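Local coordinates for protein fatty acid CoA ligase (Marinactinospora thermotolerans, PDB 6SQ8) that belongs to the ANL clan of AMP-binding enzymes, with a large N-terminal region and a small C-terminal domain, and binds adenosine monophosphate, at residues V186-R191 and R324-V329; S358-D363 and A368-G373; A230-I235 and Y251-H256; H455-V460 and L467-R472; A58-A63 and V102-V107. All blocks are in the same frame, centred on the assembly; numbering follows the deposited sequence.

Contact 1 of 5, residues V186-R191 and R324-V329; sequences VSMYGR and RPLPHV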
# COMPACT_ATOMS: atom_id res chain seq x y z
N VAL A 186 -14.22 -7.56 -0.92
CA VAL A 186 -15.68 -7.64 -0.68
C VAL A 186 -15.92 -7.89 0.81
O VAL A 186 -16.82 -7.35 1.40
CB VAL A 186 -16.36 -8.73 -1.54
CG1 VAL A 186 -17.81 -8.97 -1.12
CG2 VAL A 186 -16.29 -8.39 -3.02
N SER A 187 -15.10 -8.75 1.38
CA SER A 187 -15.29 -9.16 2.75
C SER A 187 -15.02 -7.97 3.69
O SER A 187 -15.71 -7.81 4.66
CB SER A 187 -14.52 -10.42 3.04
OG SER A 187 -13.39 -10.22 3.85
N MET A 188 -14.07 -7.10 3.33
CA MET A 188 -13.72 -5.90 4.11
C MET A 188 -14.72 -4.76 3.85
O MET A 188 -15.09 -4.09 4.79
CB MET A 188 -12.34 -5.36 3.71
CG MET A 188 -11.23 -6.26 4.03
SD MET A 188 -9.62 -5.47 3.77
CE MET A 188 -9.43 -5.54 2.01
N TYR A 189 -15.07 -4.51 2.58
CA TYR A 189 -15.60 -3.23 2.13
C TYR A 189 -17.13 -3.24 1.94
O TYR A 189 -17.74 -2.19 1.74
CB TYR A 189 -14.93 -2.78 0.83
CG TYR A 189 -13.43 -2.63 0.89
CD1 TYR A 189 -12.76 -2.39 2.08
CD2 TYR A 189 -12.68 -2.69 -0.27
CE1 TYR A 189 -11.38 -2.27 2.12
CE2 TYR A 189 -11.30 -2.57 -0.24
CZ TYR A 189 -10.65 -2.35 0.96
OH TYR A 189 -9.29 -2.23 0.96
N GLY A 190 -17.76 -4.42 2.03
CA GLY A 190 -19.19 -4.58 1.74
C GLY A 190 -19.41 -5.16 0.35
O GLY A 190 -18.49 -5.25 -0.46
N ARG A 191 -20.63 -5.62 0.08
CA ARG A 191 -21.05 -5.88 -1.30
C ARG A 191 -21.12 -4.51 -1.98
O ARG A 191 -21.44 -3.45 -1.35
CB ARG A 191 -22.40 -6.61 -1.42
CG ARG A 191 -22.56 -7.89 -0.62
CD ARG A 191 -22.36 -9.15 -1.44
NE ARG A 191 -22.51 -10.35 -0.63
CZ ARG A 191 -23.66 -10.99 -0.41
NH1 ARG A 191 -24.80 -10.44 -0.77
NH2 ARG A 191 -23.64 -12.19 0.15
N ARG A 324 -8.44 -8.16 13.06
CA ARG A 324 -8.55 -9.59 12.85
C ARG A 324 -8.02 -9.92 11.46
O ARG A 324 -8.21 -9.14 10.53
CB ARG A 324 -10.00 -10.04 13.02
CG ARG A 324 -10.44 -10.18 14.47
CD ARG A 324 -11.58 -11.18 14.64
NE ARG A 324 -12.06 -11.21 16.01
CZ ARG A 324 -12.95 -10.35 16.51
NH1 ARG A 324 -13.40 -9.34 15.78
NH2 ARG A 324 -13.37 -10.48 17.76
N PRO A 325 -7.33 -11.06 11.26
CA PRO A 325 -6.96 -11.50 9.92
C PRO A 325 -8.21 -11.66 9.04
O PRO A 325 -9.28 -11.99 9.55
CB PRO A 325 -6.30 -12.87 10.14
CG PRO A 325 -5.81 -12.80 11.56
CD PRO A 325 -6.87 -11.99 12.30
N LEU A 326 -8.05 -11.42 7.75
CA LEU A 326 -9.13 -11.57 6.80
C LEU A 326 -9.48 -13.05 6.64
O LEU A 326 -8.72 -13.93 7.05
CB LEU A 326 -8.69 -10.94 5.48
CG LEU A 326 -8.51 -9.42 5.51
CD1 LEU A 326 -8.11 -8.91 4.14
CD2 LEU A 326 -9.78 -8.73 5.96
N PRO A 327 -10.67 -13.36 6.07
CA PRO A 327 -11.03 -14.74 5.74
C PRO A 327 -9.98 -15.37 4.82
O PRO A 327 -9.56 -14.74 3.84
CB PRO A 327 -12.38 -14.61 5.02
CG PRO A 327 -12.94 -13.28 5.47
CD PRO A 327 -11.73 -12.41 5.72
N HIS A 328 -9.55 -16.58 5.19
CA HIS A 328 -8.63 -17.45 4.46
C HIS A 328 -7.18 -17.04 4.75
O HIS A 328 -6.26 -17.61 4.15
CB HIS A 328 -8.92 -17.50 2.94
CG HIS A 328 -10.37 -17.70 2.61
ND1 HIS A 328 -11.01 -18.90 2.84
CD2 HIS A 328 -11.30 -16.88 2.08
CE1 HIS A 328 -12.27 -18.80 2.45
NE2 HIS A 328 -12.48 -17.57 2.01
N VAL A 329 -6.99 -16.08 5.67
CA VAL A 329 -5.66 -15.64 6.05
C VAL A 329 -5.29 -16.29 7.39
O VAL A 329 -5.85 -15.96 8.42
CB VAL A 329 -5.54 -14.11 6.12
CG1 VAL A 329 -4.10 -13.67 6.40
CG2 VAL A 329 -6.02 -13.46 4.84

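Contact 2 of 5, residues S358-D363 and A368-G373; sequences SGYWRD and AQVLSG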
# COMPACT_ATOMS: atom_id res chain seq x y z
N SER A 358 3.69 -15.45 -5.44
CA SER A 358 4.26 -16.70 -5.96
C SER A 358 5.74 -16.78 -5.58
O SER A 358 6.26 -17.84 -5.33
CB SER A 358 4.09 -16.80 -7.44
OG SER A 358 2.71 -16.80 -7.78
N GLY A 359 6.39 -15.62 -5.53
CA GLY A 359 7.79 -15.52 -5.21
C GLY A 359 8.39 -14.27 -5.83
O GLY A 359 7.71 -13.56 -6.61
N TYR A 360 9.65 -14.02 -5.51
CA TYR A 360 10.36 -12.96 -6.17
C TYR A 360 10.69 -13.45 -7.59
O TYR A 360 11.21 -14.56 -7.78
CB TYR A 360 11.60 -12.52 -5.38
CG TYR A 360 11.32 -11.99 -3.99
CD1 TYR A 360 10.55 -10.86 -3.78
CD2 TYR A 360 11.83 -12.63 -2.88
CE1 TYR A 360 10.29 -10.39 -2.50
CE2 TYR A 360 11.59 -12.17 -1.59
CZ TYR A 360 10.82 -11.05 -1.40
OH TYR A 360 10.61 -10.60 -0.12
N TRP A 361 10.35 -12.61 -8.57
CA TRP A 361 10.50 -12.89 -9.99
C TRP A 361 11.96 -13.26 -10.29
O TRP A 361 12.87 -12.45 -10.06
CB TRP A 361 10.04 -11.68 -10.80
CG TRP A 361 10.25 -11.83 -12.27
CD1 TRP A 361 11.27 -11.30 -13.02
CD2 TRP A 361 9.42 -12.57 -13.18
NE1 TRP A 361 11.12 -11.67 -14.33
CE2 TRP A 361 10.00 -12.44 -14.46
CE3 TRP A 361 8.23 -13.28 -13.05
CZ2 TRP A 361 9.42 -13.00 -15.60
CZ3 TRP A 361 7.68 -13.87 -14.18
CH2 TRP A 361 8.26 -13.71 -15.44
N ARG A 362 12.16 -14.48 -10.81
CA ARG A 362 13.44 -15.00 -11.29
C ARG A 362 14.51 -14.86 -10.19
O ARG A 362 15.66 -14.51 -10.48
CB ARG A 362 13.84 -14.26 -12.57
N ASP A 363 14.13 -15.13 -8.93
CA ASP A 363 15.06 -15.06 -7.80
C ASP A 363 14.63 -16.06 -6.72
O ASP A 363 14.11 -15.66 -5.69
CB ASP A 363 15.18 -13.64 -7.25
CG ASP A 363 16.26 -13.46 -6.18
OD1 ASP A 363 16.85 -14.47 -5.76
OD2 ASP A 363 16.50 -12.30 -5.77
N ALA A 368 13.34 -18.14 -1.09
CA ALA A 368 13.38 -19.27 -0.13
C ALA A 368 13.75 -18.80 1.29
O ALA A 368 13.56 -19.56 2.26
CB ALA A 368 14.34 -20.32 -0.62
N GLN A 369 14.27 -17.57 1.40
CA GLN A 369 14.56 -16.91 2.69
C GLN A 369 13.30 -16.30 3.33
O GLN A 369 13.32 -15.86 4.48
CB GLN A 369 15.59 -15.79 2.50
CG GLN A 369 17.00 -16.29 2.22
CD GLN A 369 18.01 -15.18 2.27
OE1 GLN A 369 17.83 -14.14 1.64
NE2 GLN A 369 19.08 -15.38 3.01
N VAL A 370 12.20 -16.29 2.58
CA VAL A 370 11.01 -15.53 2.91
C VAL A 370 9.78 -16.46 2.89
O VAL A 370 8.81 -16.19 3.57
CB VAL A 370 10.92 -14.34 1.93
CG1 VAL A 370 9.55 -14.13 1.35
CG2 VAL A 370 11.43 -13.07 2.58
N LEU A 371 9.83 -17.56 2.13
CA LEU A 371 8.79 -18.59 2.10
C LEU A 371 9.33 -19.88 2.72
O LEU A 371 10.53 -20.20 2.62
CB LEU A 371 8.35 -18.86 0.66
CG LEU A 371 7.57 -17.74 -0.01
CD1 LEU A 371 7.20 -18.10 -1.45
CD2 LEU A 371 6.32 -17.37 0.77
N SER A 372 8.42 -20.64 3.33
CA SER A 372 8.75 -21.92 3.93
C SER A 372 7.46 -22.66 4.30
O SER A 372 6.73 -22.25 5.20
CB SER A 372 9.65 -21.73 5.13
OG SER A 372 9.67 -22.91 5.91
N GLY A 373 7.18 -23.73 3.56
CA GLY A 373 6.04 -24.59 3.80
C GLY A 373 4.75 -23.92 3.40
O GLY A 373 3.69 -24.26 3.92

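Contact 3 of 5, residues A230-I235 and Y251-H256; sequences AVLEAI and YQLAEH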
# COMPACT_ATOMS: atom_id res chain seq x y z
N ALA A 230 -10.04 18.76 -1.77
CA ALA A 230 -10.45 18.09 -3.01
C ALA A 230 -11.17 16.77 -2.70
O ALA A 230 -12.19 16.48 -3.32
CB ALA A 230 -9.25 17.85 -3.89
N VAL A 231 -10.63 16.00 -1.75
CA VAL A 231 -11.19 14.72 -1.33
C VAL A 231 -12.57 14.94 -0.71
O VAL A 231 -13.52 14.25 -1.02
CB VAL A 231 -10.25 13.98 -0.37
CG1 VAL A 231 -10.94 12.83 0.32
CG2 VAL A 231 -9.00 13.50 -1.09
N LEU A 232 -12.65 15.93 0.18
CA LEU A 232 -13.92 16.33 0.79
C LEU A 232 -14.95 16.64 -0.29
O LEU A 232 -16.07 16.14 -0.26
CB LEU A 232 -13.69 17.55 1.68
CG LEU A 232 -13.90 17.38 3.18
CD1 LEU A 232 -13.84 15.93 3.63
CD2 LEU A 232 -12.89 18.23 3.94
N GLU A 233 -14.54 17.48 -1.25
CA GLU A 233 -15.41 17.95 -2.32
C GLU A 233 -15.86 16.74 -3.14
O GLU A 233 -17.05 16.57 -3.40
CB GLU A 233 -14.68 19.01 -3.16
CG GLU A 233 -15.56 20.03 -3.84
CD GLU A 233 -16.21 19.54 -5.13
OE1 GLU A 233 -15.47 18.98 -6.00
OE2 GLU A 233 -17.48 19.70 -5.26
N ALA A 234 -14.90 15.88 -3.50
CA ALA A 234 -15.14 14.71 -4.34
C ALA A 234 -16.13 13.77 -3.64
O ALA A 234 -17.00 13.23 -4.29
CB ALA A 234 -13.86 13.98 -4.66
N ILE A 235 -15.95 13.56 -2.34
CA ILE A 235 -16.81 12.63 -1.62
C ILE A 235 -18.25 13.11 -1.71
O ILE A 235 -19.13 12.33 -1.98
CB ILE A 235 -16.33 12.43 -0.18
CG1 ILE A 235 -14.98 11.70 -0.15
CG2 ILE A 235 -17.37 11.71 0.65
CD1 ILE A 235 -14.30 11.69 1.21
N TYR A 251 -5.38 11.78 8.81
CA TYR A 251 -5.30 12.79 9.86
C TYR A 251 -5.60 14.17 9.25
O TYR A 251 -6.39 14.92 9.82
CB TYR A 251 -3.96 12.75 10.61
CG TYR A 251 -3.41 11.39 10.96
CD1 TYR A 251 -4.22 10.34 11.37
CD2 TYR A 251 -2.04 11.17 10.89
CE1 TYR A 251 -3.68 9.09 11.67
CE2 TYR A 251 -1.49 9.93 11.20
CZ TYR A 251 -2.31 8.89 11.59
OH TYR A 251 -1.72 7.68 11.87
N GLN A 252 -5.00 14.48 8.09
CA GLN A 252 -5.21 15.77 7.43
C GLN A 252 -6.69 15.97 7.09
O GLN A 252 -7.21 17.07 7.22
CB GLN A 252 -4.40 15.88 6.14
CG GLN A 252 -2.93 16.19 6.38
CD GLN A 252 -2.16 16.19 5.09
OE1 GLN A 252 -1.21 15.43 4.94
NE2 GLN A 252 -2.57 17.04 4.16
N LEU A 253 -7.36 14.92 6.62
CA LEU A 253 -8.76 15.01 6.23
C LEU A 253 -9.63 15.23 7.48
O LEU A 253 -10.47 16.11 7.51
CB LEU A 253 -9.15 13.73 5.50
CG LEU A 253 -10.51 13.72 4.81
CD1 LEU A 253 -10.56 14.71 3.68
CD2 LEU A 253 -10.78 12.34 4.26
N ALA A 254 -9.40 14.41 8.50
CA ALA A 254 -10.21 14.41 9.73
C ALA A 254 -10.09 15.74 10.49
O ALA A 254 -11.04 16.19 11.12
CB ALA A 254 -9.80 13.25 10.59
N GLU A 255 -8.91 16.36 10.43
CA GLU A 255 -8.60 17.56 11.22
C GLU A 255 -8.91 18.84 10.40
O GLU A 255 -8.87 19.91 10.92
CB GLU A 255 -7.14 17.49 11.69
CG GLU A 255 -6.91 16.45 12.80
CD GLU A 255 -5.48 15.98 13.03
OE1 GLU A 255 -4.54 16.63 12.47
OE2 GLU A 255 -5.29 14.96 13.78
N HIS A 256 -9.27 18.70 9.13
CA HIS A 256 -9.52 19.85 8.26
C HIS A 256 -10.74 20.63 8.74
O HIS A 256 -11.75 20.04 9.12
CB HIS A 256 -9.71 19.41 6.82
CG HIS A 256 -9.69 20.52 5.83
ND1 HIS A 256 -8.52 21.00 5.27
CD2 HIS A 256 -10.70 21.22 5.29
CE1 HIS A 256 -8.82 21.96 4.41
NE2 HIS A 256 -10.16 22.11 4.40

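Contact 4 of 5, residues H455-V460 and L467-R472; sequences HLRALV and LHVPRR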
# COMPACT_ATOMS: atom_id res chain seq x y z
N HIS A 455 9.51 15.57 30.16
CA HIS A 455 8.15 15.07 30.40
C HIS A 455 7.91 13.81 29.55
O HIS A 455 7.32 12.84 30.01
CB HIS A 455 7.08 16.12 30.08
CG HIS A 455 6.97 17.25 31.05
ND1 HIS A 455 7.64 17.28 32.27
CD2 HIS A 455 6.25 18.39 30.99
CE1 HIS A 455 7.32 18.39 32.91
NE2 HIS A 455 6.49 19.08 32.14
N LEU A 456 8.41 13.85 28.32
CA LEU A 456 8.28 12.75 27.38
C LEU A 456 9.09 11.55 27.87
O LEU A 456 8.59 10.43 27.88
CB LEU A 456 8.73 13.22 25.99
CG LEU A 456 8.00 14.43 25.41
CD1 LEU A 456 8.46 14.70 24.00
CD2 LEU A 456 6.51 14.26 25.43
N ARG A 457 10.34 11.77 28.30
CA ARG A 457 11.14 10.71 28.85
C ARG A 457 10.39 10.09 30.03
O ARG A 457 10.34 8.88 30.17
CB ARG A 457 12.52 11.21 29.24
CG ARG A 457 13.44 11.44 28.04
CD ARG A 457 14.88 11.75 28.43
NE ARG A 457 15.20 13.16 28.23
CZ ARG A 457 15.91 13.67 27.21
NH1 ARG A 457 16.55 12.88 26.35
NH2 ARG A 457 15.98 14.98 27.05
N ALA A 458 9.78 10.94 30.86
CA ALA A 458 9.14 10.53 32.12
C ALA A 458 7.89 9.71 31.83
O ALA A 458 7.56 8.76 32.56
CB ALA A 458 8.81 11.75 32.93
N LEU A 459 7.20 10.08 30.75
CA LEU A 459 6.01 9.40 30.30
C LEU A 459 6.36 7.98 29.84
O LEU A 459 5.68 7.00 30.19
CB LEU A 459 5.41 10.26 29.18
CG LEU A 459 3.96 9.97 28.80
CD1 LEU A 459 3.02 9.98 30.01
CD2 LEU A 459 3.49 11.02 27.79
N VAL A 460 7.45 7.86 29.07
CA VAL A 460 7.90 6.56 28.61
C VAL A 460 8.29 5.73 29.83
O VAL A 460 7.95 4.57 29.92
CB VAL A 460 9.06 6.66 27.59
CG1 VAL A 460 9.75 5.32 27.36
CG2 VAL A 460 8.59 7.25 26.27
N LEU A 467 14.34 0.82 30.41
CA LEU A 467 15.09 0.45 29.22
C LEU A 467 14.55 1.15 27.98
O LEU A 467 15.31 1.42 27.04
CB LEU A 467 14.99 -1.06 29.02
CG LEU A 467 15.75 -1.95 30.00
CD1 LEU A 467 15.59 -3.41 29.61
CD2 LEU A 467 17.23 -1.61 30.01
N HIS A 468 13.24 1.44 27.99
CA HIS A 468 12.54 2.03 26.84
C HIS A 468 12.75 3.54 26.71
O HIS A 468 12.41 4.10 25.68
CB HIS A 468 11.04 1.74 26.92
CG HIS A 468 10.75 0.28 26.80
ND1 HIS A 468 10.91 -0.58 27.87
CD2 HIS A 468 10.32 -0.46 25.76
CE1 HIS A 468 10.57 -1.79 27.50
NE2 HIS A 468 10.22 -1.74 26.20
N VAL A 469 13.26 4.18 27.76
CA VAL A 469 13.36 5.62 27.79
C VAL A 469 14.41 6.08 26.79
O VAL A 469 15.55 5.62 26.81
CB VAL A 469 13.66 6.17 29.20
CG1 VAL A 469 13.79 7.69 29.18
CG2 VAL A 469 12.61 5.76 30.22
N PRO A 470 14.05 7.01 25.88
CA PRO A 470 15.02 7.59 24.95
C PRO A 470 16.02 8.49 25.68
O PRO A 470 15.61 9.37 26.40
CB PRO A 470 14.21 8.42 23.94
CG PRO A 470 12.77 8.32 24.38
CD PRO A 470 12.70 7.53 25.67
N ARG A 471 17.31 8.26 25.44
CA ARG A 471 18.37 9.10 25.94
C ARG A 471 18.34 10.46 25.23
O ARG A 471 18.41 11.48 25.86
CB ARG A 471 19.74 8.42 25.76
CG ARG A 471 20.93 9.27 26.20
CD ARG A 471 22.07 8.42 26.71
NE ARG A 471 23.18 8.37 25.79
CZ ARG A 471 24.16 7.50 25.87
NH1 ARG A 471 23.95 6.29 26.38
NH2 ARG A 471 25.37 7.84 25.46
N ARG A 472 18.25 10.43 23.90
CA ARG A 472 18.25 11.63 23.07
C ARG A 472 16.83 11.83 22.50
O ARG A 472 16.21 10.88 22.04
CB ARG A 472 19.29 11.55 21.95
CG ARG A 472 20.72 11.31 22.44
CD ARG A 472 21.84 12.10 21.76
NE ARG A 472 21.38 13.38 21.21
CZ ARG A 472 21.46 13.75 19.93
NH1 ARG A 472 22.41 13.23 19.16
NH2 ARG A 472 20.59 14.61 19.43

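Contact 5 of 5, residues A58-A63 and V102-V107; sequences ANTWRA and VFEPSV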
# COMPACT_ATOMS: atom_id res chain seq x y z
N ALA A 58 -0.10 8.45 -15.02
CA ALA A 58 -0.71 9.14 -13.90
C ALA A 58 -1.99 8.38 -13.50
O ALA A 58 -2.22 7.28 -13.96
CB ALA A 58 -0.99 10.56 -14.30
N ASN A 59 -2.81 8.97 -12.63
CA ASN A 59 -4.08 8.38 -12.25
C ASN A 59 -5.14 8.78 -13.27
O ASN A 59 -5.93 9.66 -13.00
CB ASN A 59 -4.50 8.76 -10.83
CG ASN A 59 -3.79 7.95 -9.76
OD1 ASN A 59 -2.67 7.46 -9.99
ND2 ASN A 59 -4.44 7.80 -8.61
N THR A 60 -5.14 8.11 -14.42
CA THR A 60 -6.09 8.38 -15.54
C THR A 60 -6.94 7.14 -15.82
O THR A 60 -6.51 6.03 -15.55
CB THR A 60 -5.34 8.73 -16.82
OG1 THR A 60 -4.74 7.54 -17.34
CG2 THR A 60 -4.26 9.77 -16.59
N TRP A 61 -8.12 7.32 -16.40
CA TRP A 61 -9.01 6.21 -16.62
C TRP A 61 -8.44 5.25 -17.68
O TRP A 61 -8.72 4.06 -17.65
CB TRP A 61 -10.40 6.70 -17.00
CG TRP A 61 -10.56 7.25 -18.38
CD1 TRP A 61 -10.53 8.56 -18.74
CD2 TRP A 61 -10.85 6.51 -19.57
NE1 TRP A 61 -10.77 8.69 -20.08
CE2 TRP A 61 -10.98 7.45 -20.61
CE3 TRP A 61 -11.01 5.15 -19.86
CZ2 TRP A 61 -11.25 7.07 -21.92
CZ3 TRP A 61 -11.28 4.77 -21.16
CH2 TRP A 61 -11.40 5.72 -22.18
N ARG A 62 -7.64 5.77 -18.60
CA ARG A 62 -7.04 4.92 -19.62
C ARG A 62 -6.00 3.98 -18.99
O ARG A 62 -5.79 2.88 -19.48
CB ARG A 62 -6.43 5.75 -20.76
CG ARG A 62 -7.46 6.25 -21.78
CD ARG A 62 -6.78 7.02 -22.90
NE ARG A 62 -7.74 7.56 -23.86
CZ ARG A 62 -8.49 8.64 -23.64
NH1 ARG A 62 -8.40 9.32 -22.52
NH2 ARG A 62 -9.38 9.02 -24.54
N ALA A 63 -5.38 4.41 -17.90
CA ALA A 63 -4.37 3.59 -17.25
C ALA A 63 -5.01 2.36 -16.58
O ALA A 63 -4.34 1.34 -16.37
CB ALA A 63 -3.57 4.41 -16.26
N VAL A 102 4.93 1.16 -22.10
CA VAL A 102 3.79 1.98 -22.46
C VAL A 102 3.79 3.18 -21.51
O VAL A 102 3.91 2.98 -20.30
CB VAL A 102 2.48 1.20 -22.38
CG1 VAL A 102 1.29 2.05 -22.79
CG2 VAL A 102 2.54 -0.06 -23.22
N PHE A 103 3.68 4.39 -22.05
CA PHE A 103 3.70 5.59 -21.22
C PHE A 103 2.68 6.61 -21.73
O PHE A 103 2.19 6.51 -22.85
CB PHE A 103 5.11 6.18 -21.16
CG PHE A 103 5.60 6.82 -22.43
CD1 PHE A 103 6.21 6.06 -23.41
CD2 PHE A 103 5.46 8.17 -22.64
CE1 PHE A 103 6.64 6.64 -24.59
CE2 PHE A 103 5.89 8.75 -23.82
CZ PHE A 103 6.48 7.98 -24.79
N GLU A 104 2.35 7.57 -20.87
CA GLU A 104 1.41 8.65 -21.18
C GLU A 104 2.20 9.90 -21.58
O GLU A 104 3.31 10.09 -21.11
CB GLU A 104 0.49 8.94 -20.00
CG GLU A 104 -0.60 7.90 -19.79
CD GLU A 104 -1.56 8.22 -18.64
OE1 GLU A 104 -1.11 8.80 -17.62
OE2 GLU A 104 -2.76 7.88 -18.78
N PRO A 105 1.64 10.77 -22.46
CA PRO A 105 2.31 12.01 -22.86
C PRO A 105 2.86 12.82 -21.68
O PRO A 105 4.01 13.22 -21.72
CB PRO A 105 1.20 12.80 -23.56
CG PRO A 105 0.29 11.73 -24.14
CD PRO A 105 0.34 10.61 -23.12
N SER A 106 2.05 12.98 -20.63
CA SER A 106 2.37 13.83 -19.49
C SER A 106 3.70 13.45 -18.82
O SER A 106 4.24 14.24 -18.08
CB SER A 106 1.24 13.84 -18.49
OG SER A 106 1.16 12.61 -17.78
N VAL A 107 4.22 12.24 -19.09
CA VAL A 107 5.45 11.75 -18.42
C VAL A 107 6.50 11.31 -19.45
O VAL A 107 7.38 10.52 -19.13
CB VAL A 107 5.13 10.62 -17.42
CG1 VAL A 107 4.29 11.13 -16.25
CG2 VAL A 107 4.43 9.44 -18.10

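Contact 1 of 5, residues V186-R191 and R324-V329
Met188, in the last turn of helix 175-189, lays its thioether chain across the isobutyl group of Leu326, the two side chains crossing at about a right angle. Leu326 opens a type II beta turn to Val329, just after strand 321-325, so the helix end packs on this turn. From CB the chain turns beside the backbone N (chi1 -65°), and the first atom to touch is CG, 3.5 Å from Leu326 CD2. Met188 SD is almost equally far from both methyls, 3.8 Å from Leu326 CD1 and 3.9 Å from Leu326 CD2. A bend at chi3 (-77°) leaves the terminal methyl CE grazing Leu326 CD1 at 4.2 Å. At the exposed rim, the preceding residue Ser187 sets OG against Pro327, 3.3 Å from its CD, while bonding weakly to Ala184 O. Both Met188 and Leu326 also touch Phe304, a pocket residue for 1-ethanoyl-9H-pyrido[3,4-b]indole-3-carboxylic acid. With no hydrogen bond between the segments, the contact is mainly van der Waals packing, consistent with an apolar second shell behind that pocket.

Contact 2 of 5, residues S358-D363 and A368-G373
Tyr360 meets Val370 directly, the short helix 364-367 linking their two segments along the chain; it connects an edge strand, 359-360, of a three-stranded antiparallel sheet to strand 371-372, paired antiparallel with strand 375-378. A type II beta turn from Tyr360 to Asp363 carries the chain out of the first strand, and Asp363 then serves as N-cap of the helix, its OD1 accepting from Arg366 N. The tyrosine ring swings to the backbone N side of its residue (chi1 -60°), and this brings its far end, rather than its CB, up to the valine. Ring and isopropyl group cross at about a right angle. CE2 of Tyr360 is 4.1 Å from Val370 CG1, a methyl that comes at the ring obliquely, and the OH of Tyr360 lies 3.8 Å from Val370 CG2. The hydroxyl has its polar partner in Glu301 OE2, a hydrogen bond that fixes the hydroxyl while its flank stays against the valine methyls; the tyrosine side chain is about 8 Å from bound AMP. Leu371 adds a looser touch, its CG likewise on the backbone N side (chi1 -69°), which sends CD1 to within 4.0 Å of Ser358 O.

Contact 3 of 5, residues A230-I235 and Y251-H256
The hydrogen bond from Ala234 N to Ala230 O, 2.8 Å long, belongs to the helical turn from which Val231 and Leu232 face Leu253 and His256. A second bond of the same kind, Ile235 N to Val231 O at 2.9 Å, continues helix 228-237 beyond it. No polar bond crosses between the two segments; what crosses is hydrocarbon. Leu253 is central, covered by both residues of the other helix. Its CG points away from the backbone N and lies beside the carbonyl carbon (chi1 -170°), which carries both methyls toward the facing helix. CD1 of Leu253 is 3.9 Å from Val231 CG1, and the same valine methyl meets Leu253 CD2 at 4.0 Å, the two side chains crossing at about a right angle. Leu232 instead runs antiparallel to Leu253, the chains sliding past each other with Leu232 CD1 against Leu253 CD1 at 3.5 Å. The two helices belong to the alternating helices and strands of the N-terminal alpha/beta region: strand 242-245 separates them in sequence, and Val231 also rests on Leu197 of the adjacent parallel strand 195-198, while Leu253 touches Met289 of helix 279-289. Beyond the end of helix 247-255, His256 adds a ring carbon to the contact. Its imidazole, also turned away from its backbone N (chi1 -168°), offers CD2 to Leu232 CD2 at 3.9 Å, with the methyl approaching the ring obliquely.

Contact 4 of 5, residues H455-V460 and L467-R472
His468 opens the contact by setting its backbone and CB against Val460, whose CG1 is 3.8 Å from His468 CB, while the imidazole leads off the other way. Val460 reaches it because its CG1 stands opposite the backbone N (chi1 167°), projecting from helix 453-463 toward the loop that follows. Val469 comes next, the residue at which the two backbones run closest. Its CG2 lies 4.1 Å from Val460 CG1, and its CG1 turns to the aliphatic stem of Arg457, 3.7 Å from Arg457 CB, the two side chains crossing at about a right angle. This helix-to-strand connection belongs to the small C-terminal alpha/beta domain, where a loop after helix 453-463 feeds strand 472-475; Val460 also packs on Val415 and Leu416 of helix 409-418. Pro470 places ring carbon CD against the same valine, 4.1 Å from Val460 CG1, and its carbonyl faces the arginine stem. Bent at chi3 (-106°), Arg457 brings its guanidinium toward Arg471 and Arg472, but it comes too close to Arg471 O in the model, so its exact place is doubtful. The guanidinium NE forms a salt bridge with Glu454 OE1 in the preceding turn of the helix.

Contact 5 of 5, residues A58-A63 and V102-V107
Glu104 turns its CG to the backbone N side (chi1 -76°) and stays extended beyond it, while Thr60 holds OG1 between its own backbone N and carbonyl carbon (chi1 73°); the two side chains thus come from opposite directions and meet at the carboxylate. Each carboxylate oxygen has a partner in the other segment. Ala58 N donates to Glu104 OE1 at 2.8 Å, nearly straight at 168°, on the syn side but well tilted from the carboxylate plane. Thr60 OG1 donates to Glu104 OE2; the modelled 2.5 Å is unusually short and its exact length is doubtful at this resolution. Thr60 CG2 lies beside both oxygens, 3.5 Å from Glu104 OE1. Two roles fall to OG1 of Thr60, for it also accepts from Ala63 N at 3.2 Å, capping the start of helix 61-72. A buried carboxylate held by two donors near a helix N terminus would probably be favoured in its charged form. The arrangement occupies the carboxyl ends of two neighbouring parallel strands, 52-56 and 98-103, in a five-stranded parallel sheet. Segment 58-63 leaves the first strand for helix 61-72, and Glu104 follows the second, where its backbone still bonds to Leu56. Around it, Trp61 rests on helix 28-44, and Asn59 bonds to Ile200 and Leu202, just past strand 195-198 of another sheet.

From the N terminus, contact 5 comes first: it joins the exits of two adjacent parallel strands and closes before any other opens. Contact 1 then spans the longest loop, bringing helix 175-189 to the turn after strand 321-325, and contact 3 falls wholly within that span, joining helices 228-237 and 247-255. Contact 2 follows as a short local closure around helix 364-367, about 40 Å from contact 3 between centres and on the opposite side of the chain's centre. Contact 4 comes last, folding the C-terminal domain's helix 453-463 onto the loop that follows it, before strand 472-475. No two loops cross, and no two contacts touch; contacts 3 and 5 approach nearest, about 10 Å between nearest atoms.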